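Local coordinates for protein putative glucoamylase (Bacteroides caccae ATCC 43185, PDB 4QT9) that probably hydrolyses glucosidic linkages in alpha-glucans, as a putative glucoamylase built on an alpha/alpha-toroid fold, at residues Gly371-Tyr376 with Gln388-Ile393; Ala318-Asp323 with Phe375-Ser380; Leu169-Asp174 with Ala217-Gly222; His109-His114 with Gly133-Thr138. All blocks are in the same frame, centred on the assembly; numbering follows the deposited sequence.

How the contacts relate
In this alpha/alpha toroid, contacts 1 and 2 join loops and short strands, while contacts 3 and 4 involve helix ends. Contacts 1, 2 and 4 are buried, while contact 3 is partly exposed. Contacts 1 and 2 share F375 and Y376 and are joined by the probable hydrogen bond from D377 N to R389 O; one sets a phenol hydroxyl in the backbone of a turn and packs aromatic side chains on its ring, the other has a carboxylate reading a strand amide. Contacts 3 and 4 touch as well, D174 N reaching H109 O. Contact 4 fixes a helix start with direct bonds and a capping aspartate, whereas contact 3 joins the C-terminal end of helix 157-172 to the loop after helix 209-217 through a hydroxyl, waters and stacked side chains.

Contact 1: residues Gly371-Tyr376 with Gln388-Ile393; sequences GPFGFY and QRYLAI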
loop_
_atom_site.group_PDB
_atom_site.type_symbol
_atom_site.label_atom_id
_atom_site.label_comp_id
_atom_site.label_asym_id
_atom_site.label_seq_id
_atom_site.Cartn_x
_atom_site.Cartn_y
_atom_site.Cartn_z
ATOM N N GLY A 371 18.079 -9.846 -0.272
ATOM C CA GLY A 371 18.729 -9.726 1.031
ATOM C C GLY A 371 18.050 -10.420 2.199
ATOM O O GLY A 371 17.180 -11.272 1.991
ATOM N N PRO A 372 18.433 -10.064 3.459
ATOM C CA PRO A 372 17.851 -10.751 4.629
ATOM C C PRO A 372 16.340 -10.566 4.803
ATOM O O PRO A 372 15.688 -11.512 5.229
ATOM C CB PRO A 372 18.615 -10.151 5.824
ATOM C CG PRO A 372 19.202 -8.879 5.310
ATOM C CD PRO A 372 19.484 -9.108 3.865
ATOM N N PHE A 373 15.781 -9.381 4.455
ATOM C CA PHE A 373 14.346 -9.085 4.581
ATOM C C PHE A 373 13.610 -9.100 3.213
ATOM O O PHE A 373 12.603 -8.412 3.039
ATOM C CB PHE A 373 14.127 -7.729 5.289
ATOM C CG PHE A 373 14.615 -7.639 6.719
ATOM C CD1 PHE A 373 14.858 -8.789 7.466
ATOM C CD2 PHE A 373 14.791 -6.405 7.331
ATOM C CE1 PHE A 373 15.294 -8.708 8.783
ATOM C CE2 PHE A 373 15.228 -6.324 8.651
ATOM C CZ PHE A 373 15.475 -7.477 9.368
ATOM N N GLY A 374 14.106 -9.926 2.294
ATOM C CA GLY A 374 13.571 -10.091 0.949
ATOM C C GLY A 374 14.305 -9.245 -0.077
ATOM O O GLY A 374 15.448 -8.822 0.140
ATOM N N PHE A 375 13.654 -9.009 -1.213
ATOM C CA PHE A 375 14.231 -8.205 -2.277
ATOM C C PHE A 375 14.457 -6.783 -1.831
ATOM O O PHE A 375 13.587 -6.186 -1.192
ATOM C CB PHE A 375 13.328 -8.210 -3.526
ATOM C CG PHE A 375 13.237 -9.575 -4.162
ATOM C CD1 PHE A 375 14.308 -10.096 -4.884
ATOM C CD2 PHE A 375 12.111 -10.372 -3.974
ATOM C CE1 PHE A 375 14.253 -11.388 -5.408
ATOM C CE2 PHE A 375 12.034 -11.640 -4.554
ATOM C CZ PHE A 375 13.099 -12.132 -5.281
ATOM N N TYR A 376 15.625 -6.243 -2.178
ATOM C CA TYR A 376 15.969 -4.855 -1.901
ATOM C C TYR A 376 15.057 -3.940 -2.723
ATOM O O TYR A 376 14.370 -4.401 -3.647
ATOM C CB TYR A 376 17.451 -4.601 -2.174
ATOM C CG TYR A 376 18.355 -5.318 -1.198
ATOM C CD1 TYR A 376 18.263 -5.081 0.177
ATOM C CD2 TYR A 376 19.384 -6.143 -1.648
ATOM C CE1 TYR A 376 19.124 -5.699 1.077
ATOM C CE2 TYR A 376 20.250 -6.777 -0.749
ATOM C CZ TYR A 376 20.121 -6.542 0.607
ATOM O OH TYR A 376 20.973 -7.145 1.487
ATOM N N GLN A 388 21.528 -1.919 -0.542
ATOM C CA GLN A 388 21.060 -2.912 0.403
ATOM C C GLN A 388 20.105 -2.189 1.349
ATOM O O GLN A 388 20.381 -2.008 2.537
ATOM C CB GLN A 388 22.254 -3.590 1.086
ATOM C CG GLN A 388 23.223 -4.190 0.054
ATOM C CD GLN A 388 24.116 -5.238 0.636
ATOM O OE1 GLN A 388 24.549 -5.156 1.793
ATOM N NE2 GLN A 388 24.467 -6.223 -0.187
ATOM N N ARG A 389 18.983 -1.687 0.761
ATOM C CA ARG A 389 17.996 -0.863 1.460
ATOM C C ARG A 389 16.594 -1.317 1.164
ATOM O O ARG A 389 16.304 -1.854 0.090
ATOM C CB ARG A 389 18.165 0.629 1.080
ATOM C CG ARG A 389 19.520 1.196 1.556
ATOM C CD ARG A 389 19.872 2.545 0.988
ATOM N NE ARG A 389 21.032 3.091 1.690
ATOM C CZ ARG A 389 21.419 4.364 1.660
ATOM N NH1 ARG A 389 20.759 5.250 0.923
ATOM N NH2 ARG A 389 22.468 4.762 2.368
ATOM N N TYR A 390 15.734 -1.143 2.165
ATOM C CA TYR A 390 14.317 -1.459 2.113
ATOM C C TYR A 390 13.463 -0.284 2.487
ATOM O O TYR A 390 13.901 0.576 3.253
ATOM C CB TYR A 390 13.980 -2.575 3.092
ATOM C CG TYR A 390 14.726 -3.863 2.857
ATOM C CD1 TYR A 390 14.303 -4.769 1.884
ATOM C CD2 TYR A 390 15.818 -4.209 3.643
ATOM C CE1 TYR A 390 14.957 -5.982 1.698
ATOM C CE2 TYR A 390 16.482 -5.422 3.461
ATOM C CZ TYR A 390 16.035 -6.313 2.496
ATOM O OH TYR A 390 16.643 -7.527 2.333
ATOM N N LEU A 391 12.206 -0.282 1.989
ATOM C CA LEU A 391 11.145 0.657 2.359
ATOM C C LEU A 391 9.927 -0.151 2.715
ATOM O O LEU A 391 9.544 -1.031 1.930
ATOM C CB LEU A 391 10.793 1.657 1.230
ATOM C CG LEU A 391 11.860 2.656 0.816
ATOM C CD1 LEU A 391 11.424 3.366 -0.449
ATOM C CD2 LEU A 391 12.118 3.673 1.933
ATOM N N ALA A 392 9.296 0.147 3.864
ATOM C CA ALA A 392 8.061 -0.511 4.306
ATOM C C ALA A 392 6.985 -0.548 3.214
ATOM O O ALA A 392 6.390 -1.604 3.003
ATOM C CB ALA A 392 7.493 0.194 5.557
ATOM N N ILE A 393 6.759 0.574 2.511
ATOM C CA ILE A 393 5.709 0.676 1.461
ATOM C C ILE A 393 6.031 -0.175 0.211
ATOM O O ILE A 393 5.146 -0.407 -0.603
ATOM C CB ILE A 393 5.365 2.149 1.075
ATOM C CG1 ILE A 393 6.567 2.928 0.495
ATOM C CG2 ILE A 393 4.695 2.904 2.260
ATOM C CD1 ILE A 393 6.201 4.366 -0.003
#
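Y390, on strand 389-391, sends its phenol into the type I turn G371-G374, which links the two short strands of a hairpin in this alpha/alpha toroid. Polar contact is gathered on one oxygen. Y390 OH donates to G374 O at 2.8 Å, and the same hydroxyl accepts from F373 N at 2.9 Å. The second bond is bent, with an N-H...O angle of 139°. G374 O also takes the turn's own bond from G371 N, and the two donors reach it from opposite faces of the carbonyl plane. A CB on G371 would probably collide with Y390 OH and with the Y376 ring.

CH-pi contact comes next. F373 CB lies over one face of Y390, 3.9 Å from the ring centroid, and Q388 CA sits over a face of the Y376 ring in the same manner, 3.6 Å from its centroid.

Ring packing completes the aromatic cluster of F373, Y376 and Y390. With CG anti to its carbonyl carbon (chi1 -68°), Y376 swings its ring to the face of Y390 opposite F373 CB, bringing Y376 CD1 to 3.4 Å from Y390 CZ. The two planes meet obliquely at 40°. F373 carries the cluster on to the ring of Y51. At the rim of the phenol, close to its plane, F375 O comes within 3.2 Å of Y390 CE1.

Contact 2: residues Ala318-Asp323 with Phe375-Ser380; sequences ASYSVD and FYDAFS
The hairpin of strands 318-321 and 324-327 is met along its first strand by the loop that leaves strand 374-375, with S319 and Y320 facing D377 and A378. The touching parts of the two segments run roughly alongside each other, and the one hydrogen bond across them joins a side chain to a backbone amide. In effect, a carboxylate does the work that a neighbouring strand's carbonyl would do in a sheet.

Y320 N donates to D377 OD2 at 2.9 Å, and the amide meets the oxygen nearly along its C-O bond. The bond is fairly straight, at 157°. D377 holds CG trans to its own backbone N (chi1 -161°), which carries the carboxylate across to the strand. OD2 is hemmed in by carbon on the strand side too: S319 CB lies 3.2 Å from D377 OD2. The Y320 ring stands almost upright to the carboxylate, with the planes 83° apart and Y320 CD2 at 3.5 Å from D377 OD2. Replacing D377 by an alanine would probably leave the buried amide of Y320 without its acceptor and open a gap beside S319 CB and the Y320 ring.

The remaining contacts across the two segments are apolar or merely close, and the hydroxyls find partners elsewhere. A378 CB points at the strand and lies 3.3 Å from Y320 O. S319 OG is hydrogen-bonded to S340 OG, and Y320 OH to H52 NE2 and R50 NH1. Further along, S380 OG is bonded to D383 N, while S380 CB meets V322 CG2 at 3.9 Å.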
loop_
_atom_site.group_PDB
_atom_site.type_symbol
_atom_site.label_atom_id
_atom_site.label_comp_id
_atom_site.label_asym_id
_atom_site.label_seq_id
_atom_site.Cartn_x
_atom_site.Cartn_y
_atom_site.Cartn_z
ATOM N N ALA A 318 7.417 4.027 -8.010
ATOM C CA ALA A 318 8.085 4.938 -7.079
ATOM C C ALA A 318 8.978 4.132 -6.095
ATOM O O ALA A 318 8.546 3.103 -5.580
ATOM C CB ALA A 318 7.048 5.750 -6.313
ATOM N N SER A 319 10.248 4.552 -5.924
ATOM C CA SER A 319 11.217 3.883 -5.044
ATOM C C SER A 319 12.509 4.667 -4.994
ATOM O O SER A 319 12.667 5.653 -5.722
ATOM C CB SER A 319 11.522 2.465 -5.551
ATOM O OG SER A 319 12.162 2.476 -6.824
ATOM N N TYR A 320 13.461 4.196 -4.187
ATOM C CA TYR A 320 14.812 4.747 -4.233
ATOM C C TYR A 320 15.284 4.734 -5.651
ATOM O O TYR A 320 14.898 3.845 -6.431
ATOM C CB TYR A 320 15.774 3.916 -3.373
ATOM C CG TYR A 320 15.661 4.176 -1.886
ATOM C CD1 TYR A 320 15.692 5.475 -1.379
ATOM C CD2 TYR A 320 15.625 3.118 -0.973
ATOM C CE1 TYR A 320 15.622 5.719 -0.002
ATOM C CE2 TYR A 320 15.597 3.350 0.408
ATOM C CZ TYR A 320 15.606 4.653 0.886
ATOM O OH TYR A 320 15.606 4.891 2.230
ATOM N N SER A 321 16.088 5.726 -6.017
ATOM C CA SER A 321 16.624 5.807 -7.367
ATOM C C SER A 321 18.104 6.111 -7.288
ATOM O O SER A 321 18.585 6.473 -6.206
ATOM C CB SER A 321 15.880 6.858 -8.180
ATOM O OG SER A 321 16.162 6.753 -9.567
ATOM N N VAL A 322 18.833 5.956 -8.421
ATOM C CA VAL A 322 20.281 6.201 -8.514
ATOM C C VAL A 322 20.641 7.569 -7.880
ATOM O O VAL A 322 21.564 7.628 -7.069
ATOM C CB VAL A 322 20.810 6.093 -9.969
ATOM C CG1 VAL A 322 22.339 6.113 -9.994
ATOM C CG2 VAL A 322 20.295 4.834 -10.662
ATOM N N ASP A 323 19.892 8.632 -8.199
ATOM C CA ASP A 323 20.166 9.965 -7.652
ATOM C C ASP A 323 19.245 10.361 -6.471
ATOM O O ASP A 323 19.101 11.554 -6.204
ATOM C CB ASP A 323 20.099 11.029 -8.769
ATOM C CG ASP A 323 21.264 10.989 -9.744
ATOM O OD1 ASP A 323 22.377 10.552 -9.334
ATOM O OD2 ASP A 323 21.079 11.412 -10.913
ATOM N N PHE A 375 13.654 -9.009 -1.213
ATOM C CA PHE A 375 14.231 -8.205 -2.277
ATOM C C PHE A 375 14.457 -6.783 -1.831
ATOM O O PHE A 375 13.587 -6.186 -1.192
ATOM C CB PHE A 375 13.328 -8.210 -3.526
ATOM C CG PHE A 375 13.237 -9.575 -4.162
ATOM C CD1 PHE A 375 14.308 -10.096 -4.884
ATOM C CD2 PHE A 375 12.111 -10.372 -3.974
ATOM C CE1 PHE A 375 14.253 -11.388 -5.408
ATOM C CE2 PHE A 375 12.034 -11.640 -4.554
ATOM C CZ PHE A 375 13.099 -12.132 -5.281
ATOM N N TYR A 376 15.625 -6.243 -2.178
ATOM C CA TYR A 376 15.969 -4.855 -1.901
ATOM C C TYR A 376 15.057 -3.940 -2.723
ATOM O O TYR A 376 14.370 -4.401 -3.647
ATOM C CB TYR A 376 17.451 -4.601 -2.174
ATOM C CG TYR A 376 18.355 -5.318 -1.198
ATOM C CD1 TYR A 376 18.263 -5.081 0.177
ATOM C CD2 TYR A 376 19.384 -6.143 -1.648
ATOM C CE1 TYR A 376 19.124 -5.699 1.077
ATOM C CE2 TYR A 376 20.250 -6.777 -0.749
ATOM C CZ TYR A 376 20.121 -6.542 0.607
ATOM O OH TYR A 376 20.973 -7.145 1.487
ATOM N N ASP A 377 14.981 -2.665 -2.328
ATOM C CA ASP A 377 14.017 -1.693 -2.882
ATOM C C ASP A 377 14.075 -1.470 -4.415
ATOM O O ASP A 377 13.040 -1.450 -5.097
ATOM C CB ASP A 377 14.215 -0.340 -2.217
ATOM C CG ASP A 377 13.002 0.504 -2.397
ATOM O OD1 ASP A 377 11.901 0.008 -2.104
ATOM O OD2 ASP A 377 13.142 1.649 -2.889
ATOM N N ALA A 378 15.265 -1.185 -4.914
ATOM C CA ALA A 378 15.436 -0.877 -6.312
ATOM C C ALA A 378 16.847 -1.188 -6.707
ATOM O O ALA A 378 17.667 -1.407 -5.823
ATOM C CB ALA A 378 15.120 0.586 -6.555
ATOM N N PHE A 379 17.124 -1.259 -8.019
ATOM C CA PHE A 379 18.475 -1.521 -8.526
ATOM C C PHE A 379 18.571 -1.081 -9.975
ATOM O O PHE A 379 17.576 -1.069 -10.697
ATOM C CB PHE A 379 18.890 -3.011 -8.362
ATOM C CG PHE A 379 18.110 -3.983 -9.222
ATOM C CD1 PHE A 379 18.528 -4.286 -10.514
ATOM C CD2 PHE A 379 16.942 -4.573 -8.749
ATOM C CE1 PHE A 379 17.789 -5.151 -11.319
ATOM C CE2 PHE A 379 16.217 -5.454 -9.548
ATOM C CZ PHE A 379 16.642 -5.733 -10.829
ATOM N N SER A 380 19.777 -0.726 -10.402
ATOM C CA SER A 380 20.033 -0.362 -11.780
ATOM C C SER A 380 21.173 -1.233 -12.326
ATOM O O SER A 380 22.324 -1.041 -11.918
ATOM C CB SER A 380 20.364 1.123 -11.898
ATOM O OG SER A 380 20.893 1.394 -13.191
#

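Contact 3: residues Leu169-Asp174 with Ala217-Gly222; sequences LWREVD and ASPTHG
A partly buried contact between two helix ends brings W170 and R171, near the C-terminus of helix 157-172, against P219 and T220 in the loop that follows helix 209-217. The direct hydrogen bond runs from T220 OG1 to R171 O at 2.7 Å, so a hydroxyl serves a carbonyl of the helix's last turn. T220 places OG1 between its backbone N and carbonyl carbon (chi1 46°), and its CG2 is left to rest against R171. A water adds to the join by donating to W170 O and V173 O while accepting from S218 OG.

P219 touches both W170 and R171. Its CD lies 3.3 Å from W170 NE1, a nitrogen that is itself bonded to D419. Its CG sits centrally over one face of the R171 guanidinium, 3.7 Å from R171 CZ, and a salt bridge to D167 holds R171 NE.

Beyond them, the D174 carboxylate lies over one face of the H221 ring, the planes 27° apart, with D174 CG 3.7 Å from H221 ND1. D174 OD1 has its bond to W177 N, while at the edge of the imidazole H221 CD2 nears R171 O.

Within the loop S218 OG accepts from H221 N at 2.9 Å, an ST motif just after a helix, in one of the connections between the helices of an alpha/alpha toroid.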
loop_
_atom_site.group_PDB
_atom_site.type_symbol
_atom_site.label_atom_id
_atom_site.label_comp_id
_atom_site.label_asym_id
_atom_site.label_seq_id
_atom_site.Cartn_x
_atom_site.Cartn_y
_atom_site.Cartn_z
ATOM N N LEU A 169 -10.500 2.594 17.502
ATOM C CA LEU A 169 -9.613 3.442 16.720
ATOM C C LEU A 169 -10.235 3.771 15.383
ATOM O O LEU A 169 -10.081 4.898 14.937
ATOM C CB LEU A 169 -8.224 2.786 16.487
ATOM C CG LEU A 169 -7.349 2.535 17.752
ATOM C CD1 LEU A 169 -6.196 1.581 17.437
ATOM C CD2 LEU A 169 -6.824 3.834 18.349
ATOM N N TRP A 170 -10.862 2.766 14.721
ATOM C CA TRP A 170 -11.565 2.869 13.439
ATOM C C TRP A 170 -12.733 3.871 13.615
ATOM O O TRP A 170 -12.859 4.799 12.814
ATOM C CB TRP A 170 -12.056 1.458 12.974
ATOM C CG TRP A 170 -13.220 1.397 11.998
ATOM C CD1 TRP A 170 -14.423 0.778 12.203
ATOM C CD2 TRP A 170 -13.274 1.947 10.659
ATOM N NE1 TRP A 170 -15.218 0.895 11.079
ATOM C CE2 TRP A 170 -14.530 1.599 10.112
ATOM C CE3 TRP A 170 -12.393 2.718 9.885
ATOM C CZ2 TRP A 170 -14.900 1.939 8.798
ATOM C CZ3 TRP A 170 -12.772 3.083 8.589
ATOM C CH2 TRP A 170 -14.019 2.706 8.065
ATOM N N ARG A 171 -13.529 3.732 14.694
ATOM C CA ARG A 171 -14.675 4.639 14.938
ATOM C C ARG A 171 -14.246 6.085 15.258
ATOM O O ARG A 171 -15.050 7.012 15.089
ATOM C CB ARG A 171 -15.577 4.116 16.052
ATOM C CG ARG A 171 -16.383 2.931 15.603
ATOM C CD ARG A 171 -17.174 2.318 16.729
ATOM N NE ARG A 171 -18.037 1.283 16.182
ATOM C CZ ARG A 171 -19.281 1.489 15.763
ATOM N NH1 ARG A 171 -19.843 2.685 15.892
ATOM N NH2 ARG A 171 -19.978 0.500 15.224
ATOM N N GLU A 172 -12.981 6.277 15.687
ATOM C CA GLU A 172 -12.468 7.593 16.049
ATOM C C GLU A 172 -11.966 8.386 14.829
ATOM O O GLU A 172 -11.831 9.611 14.923
ATOM C CB GLU A 172 -11.373 7.471 17.116
ATOM C CG GLU A 172 -11.955 7.284 18.506
ATOM C CD GLU A 172 -10.973 7.020 19.634
ATOM O OE1 GLU A 172 -9.865 6.492 19.373
ATOM O OE2 GLU A 172 -11.338 7.312 20.797
ATOM N N VAL A 173 -11.741 7.733 13.680
ATOM C CA VAL A 173 -11.280 8.501 12.491
ATOM C C VAL A 173 -12.406 9.379 11.948
ATOM O O VAL A 173 -13.412 8.860 11.440
ATOM C CB VAL A 173 -10.660 7.670 11.339
ATOM C CG1 VAL A 173 -10.086 8.599 10.264
ATOM C CG2 VAL A 173 -9.580 6.721 11.855
ATOM N N ASP A 174 -12.214 10.720 12.030
ATOM C CA ASP A 174 -13.235 11.659 11.543
ATOM C C ASP A 174 -12.993 11.985 10.054
ATOM O O ASP A 174 -12.450 13.056 9.724
ATOM C CB ASP A 174 -13.291 12.936 12.401
ATOM C CG ASP A 174 -14.510 13.840 12.141
ATOM O OD1 ASP A 174 -15.200 13.644 11.111
ATOM O OD2 ASP A 174 -14.764 14.739 12.956
ATOM N N ALA A 217 -17.619 4.070 4.414
ATOM C CA ALA A 217 -17.859 2.917 5.299
ATOM C C ALA A 217 -17.951 3.279 6.791
ATOM O O ALA A 217 -18.491 2.488 7.570
ATOM C CB ALA A 217 -16.739 1.902 5.114
ATOM N N SER A 218 -17.370 4.420 7.209
ATOM C CA SER A 218 -17.284 4.784 8.623
ATOM C C SER A 218 -18.636 4.715 9.306
ATOM O O SER A 218 -19.606 5.325 8.818
ATOM C CB SER A 218 -16.679 6.164 8.807
ATOM O OG SER A 218 -16.690 6.501 10.182
ATOM N N PRO A 219 -18.733 3.938 10.416
ATOM C CA PRO A 219 -20.018 3.816 11.098
ATOM C C PRO A 219 -20.315 5.036 11.996
ATOM O O PRO A 219 -21.432 5.140 12.548
ATOM C CB PRO A 219 -19.838 2.541 11.915
ATOM C CG PRO A 219 -18.394 2.595 12.334
ATOM C CD PRO A 219 -17.690 3.138 11.100
ATOM N N THR A 220 -19.363 5.986 12.095
ATOM C CA THR A 220 -19.552 7.165 12.975
ATOM C C THR A 220 -19.380 8.506 12.238
ATOM O O THR A 220 -20.126 9.445 12.500
ATOM C CB THR A 220 -18.529 7.106 14.113
ATOM O OG1 THR A 220 -17.263 6.798 13.517
ATOM C CG2 THR A 220 -18.879 6.057 15.157
ATOM N N HIS A 221 -18.353 8.612 11.376
ATOM C CA HIS A 221 -18.063 9.863 10.678
ATOM C C HIS A 221 -17.999 9.648 9.179
ATOM O O HIS A 221 -17.141 10.216 8.495
ATOM C CB HIS A 221 -16.745 10.462 11.205
ATOM C CG HIS A 221 -16.752 10.718 12.686
ATOM N ND1 HIS A 221 -17.424 11.797 13.231
ATOM C CD2 HIS A 221 -16.120 10.052 13.681
ATOM C CE1 HIS A 221 -17.223 11.726 14.537
ATOM N NE2 HIS A 221 -16.449 10.684 14.853
ATOM N N GLY A 222 -18.915 8.817 8.682
ATOM C CA GLY A 222 -19.043 8.487 7.263
ATOM C C GLY A 222 -19.410 9.688 6.412
ATOM O O GLY A 222 -20.069 10.618 6.884
HETATM O O HOH W 1 -14.205 6.482 11.136
HETATM O O HOH W 2 -22.331 4.790 15.121
#

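Contact 4: residues His109-His114 with Gly133-Thr138; sequences HGAYPH and GDLVET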
loop_
_atom_site.group_PDB
_atom_site.type_symbol
_atom_site.label_atom_id
_atom_site.label_comp_id
_atom_site.label_asym_id
_atom_site.label_seq_id
_atom_site.Cartn_x
_atom_site.Cartn_y
_atom_site.Cartn_z
ATOM N N HIS A 109 -7.876 14.980 14.329
ATOM C CA HIS A 109 -9.309 14.724 14.079
ATOM C C HIS A 109 -9.464 13.226 13.783
ATOM O O HIS A 109 -10.086 12.838 12.803
ATOM C CB HIS A 109 -9.881 15.631 12.966
ATOM C CG HIS A 109 -10.130 17.030 13.426
ATOM N ND1 HIS A 109 -11.311 17.385 14.045
ATOM C CD2 HIS A 109 -9.330 18.116 13.360
ATOM C CE1 HIS A 109 -11.200 18.671 14.325
ATOM N NE2 HIS A 109 -10.024 19.154 13.941
ATOM N N GLY A 110 -8.798 12.408 14.598
ATOM C CA GLY A 110 -8.830 10.957 14.468
ATOM C C GLY A 110 -7.921 10.367 13.405
ATOM O O GLY A 110 -7.694 9.157 13.409
ATOM N N ALA A 111 -7.419 11.193 12.472
ATOM C CA ALA A 111 -6.548 10.723 11.404
ATOM C C ALA A 111 -5.089 10.655 11.895
ATOM O O ALA A 111 -4.677 11.430 12.759
ATOM C CB ALA A 111 -6.656 11.627 10.174
ATOM N N TYR A 112 -4.310 9.747 11.324
ATOM C CA TYR A 112 -2.915 9.607 11.729
ATOM C C TYR A 112 -1.987 10.386 10.790
ATOM O O TYR A 112 -2.306 10.575 9.609
ATOM C CB TYR A 112 -2.524 8.129 11.818
ATOM C CG TYR A 112 -3.118 7.444 13.032
ATOM C CD1 TYR A 112 -2.567 7.624 14.300
ATOM C CD2 TYR A 112 -4.255 6.647 12.922
ATOM C CE1 TYR A 112 -3.094 6.978 15.419
ATOM C CE2 TYR A 112 -4.808 6.018 14.039
ATOM C CZ TYR A 112 -4.217 6.184 15.285
ATOM O OH TYR A 112 -4.720 5.553 16.387
ATOM N N PRO A 113 -0.823 10.879 11.305
ATOM C CA PRO A 113 0.115 11.582 10.404
ATOM C C PRO A 113 0.855 10.596 9.506
ATOM O O PRO A 113 0.797 9.387 9.762
ATOM C CB PRO A 113 1.108 12.215 11.377
ATOM C CG PRO A 113 1.156 11.253 12.526
ATOM C CD PRO A 113 -0.261 10.771 12.677
ATOM N N HIS A 114 1.606 11.099 8.507
ATOM C CA HIS A 114 2.455 10.235 7.667
ATOM C C HIS A 114 3.495 9.487 8.525
ATOM O O HIS A 114 3.655 8.275 8.406
ATOM C CB HIS A 114 3.198 11.061 6.611
ATOM C CG HIS A 114 3.817 10.246 5.514
ATOM N ND1 HIS A 114 3.636 10.585 4.203
ATOM C CD2 HIS A 114 4.576 9.129 5.575
ATOM C CE1 HIS A 114 4.275 9.670 3.495
ATOM N NE2 HIS A 114 4.859 8.775 4.279
ATOM N N GLY A 133 -2.519 15.590 10.156
ATOM C CA GLY A 133 -3.120 14.397 9.593
ATOM C C GLY A 133 -2.853 14.269 8.108
ATOM O O GLY A 133 -2.709 15.265 7.394
ATOM N N ASP A 134 -2.726 13.025 7.672
ATOM C CA ASP A 134 -2.547 12.569 6.288
ATOM C C ASP A 134 -3.618 11.505 6.089
ATOM O O ASP A 134 -3.492 10.409 6.654
ATOM C CB ASP A 134 -1.104 12.019 6.100
ATOM C CG ASP A 134 -0.815 11.562 4.682
ATOM O OD1 ASP A 134 -1.729 10.952 4.044
ATOM O OD2 ASP A 134 0.303 11.816 4.197
ATOM N N LEU A 135 -4.722 11.843 5.405
ATOM C CA LEU A 135 -5.864 10.923 5.294
ATOM C C LEU A 135 -5.616 9.692 4.394
ATOM O O LEU A 135 -6.194 8.623 4.627
ATOM C CB LEU A 135 -7.125 11.667 4.842
ATOM C CG LEU A 135 -8.452 11.029 5.252
ATOM C CD1 LEU A 135 -8.628 11.017 6.750
ATOM C CD2 LEU A 135 -9.617 11.718 4.584
ATOM N N VAL A 136 -4.739 9.823 3.418
ATOM C CA VAL A 136 -4.374 8.718 2.527
ATOM C C VAL A 136 -3.615 7.660 3.325
ATOM O O VAL A 136 -3.924 6.482 3.245
ATOM C CB VAL A 136 -3.546 9.253 1.348
ATOM C CG1 VAL A 136 -2.994 8.111 0.502
ATOM C CG2 VAL A 136 -4.385 10.209 0.512
ATOM N N GLU A 137 -2.647 8.089 4.119
ATOM C CA GLU A 137 -1.859 7.211 4.974
ATOM C C GLU A 137 -2.739 6.568 6.056
ATOM O O GLU A 137 -2.575 5.382 6.359
ATOM C CB GLU A 137 -0.718 8.017 5.590
ATOM C CG GLU A 137 0.414 8.253 4.608
ATOM C CD GLU A 137 1.400 7.102 4.547
ATOM O OE1 GLU A 137 2.212 6.960 5.494
ATOM O OE2 GLU A 137 1.333 6.321 3.570
ATOM N N THR A 138 -3.720 7.321 6.574
ATOM C CA THR A 138 -4.696 6.818 7.560
ATOM C C THR A 138 -5.531 5.669 6.940
ATOM O O THR A 138 -5.757 4.643 7.585
ATOM C CB THR A 138 -5.590 7.959 8.059
ATOM O OG1 THR A 138 -4.773 8.919 8.711
ATOM C CG2 THR A 138 -6.678 7.478 9.021
HETATM O O HOH W 3 2.313 13.150 3.713
#
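H114 lies with a face of its ring against E137 and runs alongside D134 at the start of helix 135-152, and its side chain can be followed outward atom by atom. H114 CB passes D134 OD2 at 3.8 Å. CG then stands trans to the backbone N (chi1 -166°), a turn that brings the ring to E137: E137 CG lies over one face of the imidazole, 4.1 Å from its centroid and close to the ring normal. H114 CD2 is the atom nearest the carboxylate, 3.2 Å from E137 OE1. That oxygen takes its bond from G68 N, and NE2 of H114, though close to it, is badly angled for one. On the other flank H114 ND1 meets a water in the ring plane at 2.9 Å, and this water donates to D134 OD2. An alanine in place of H114 would remove the imidazole and would probably leave E137 CG without its ring cover and the water at D134 OD2 without one of its partners.

D134 is the N-cap of the helix: its OD1 accepts from E137 N at 3.0 Å, reached from above the carboxylate plane. The cap also binds the loop through its backbone, D134 N donating to Y112 O at 3.2 Å. T138 OG1 then works both ways, accepting from Y112 N at 2.8 Å and donating to D134 O. T138 N reaches D134 O from the opposite face of that carbonyl. An acetate ion, probably from the crystallisation liquor, lies about 3 Å from the E137 side chain at its nearest atoms. Nearer the loop's other end, A111 CB packs against L135 CD1.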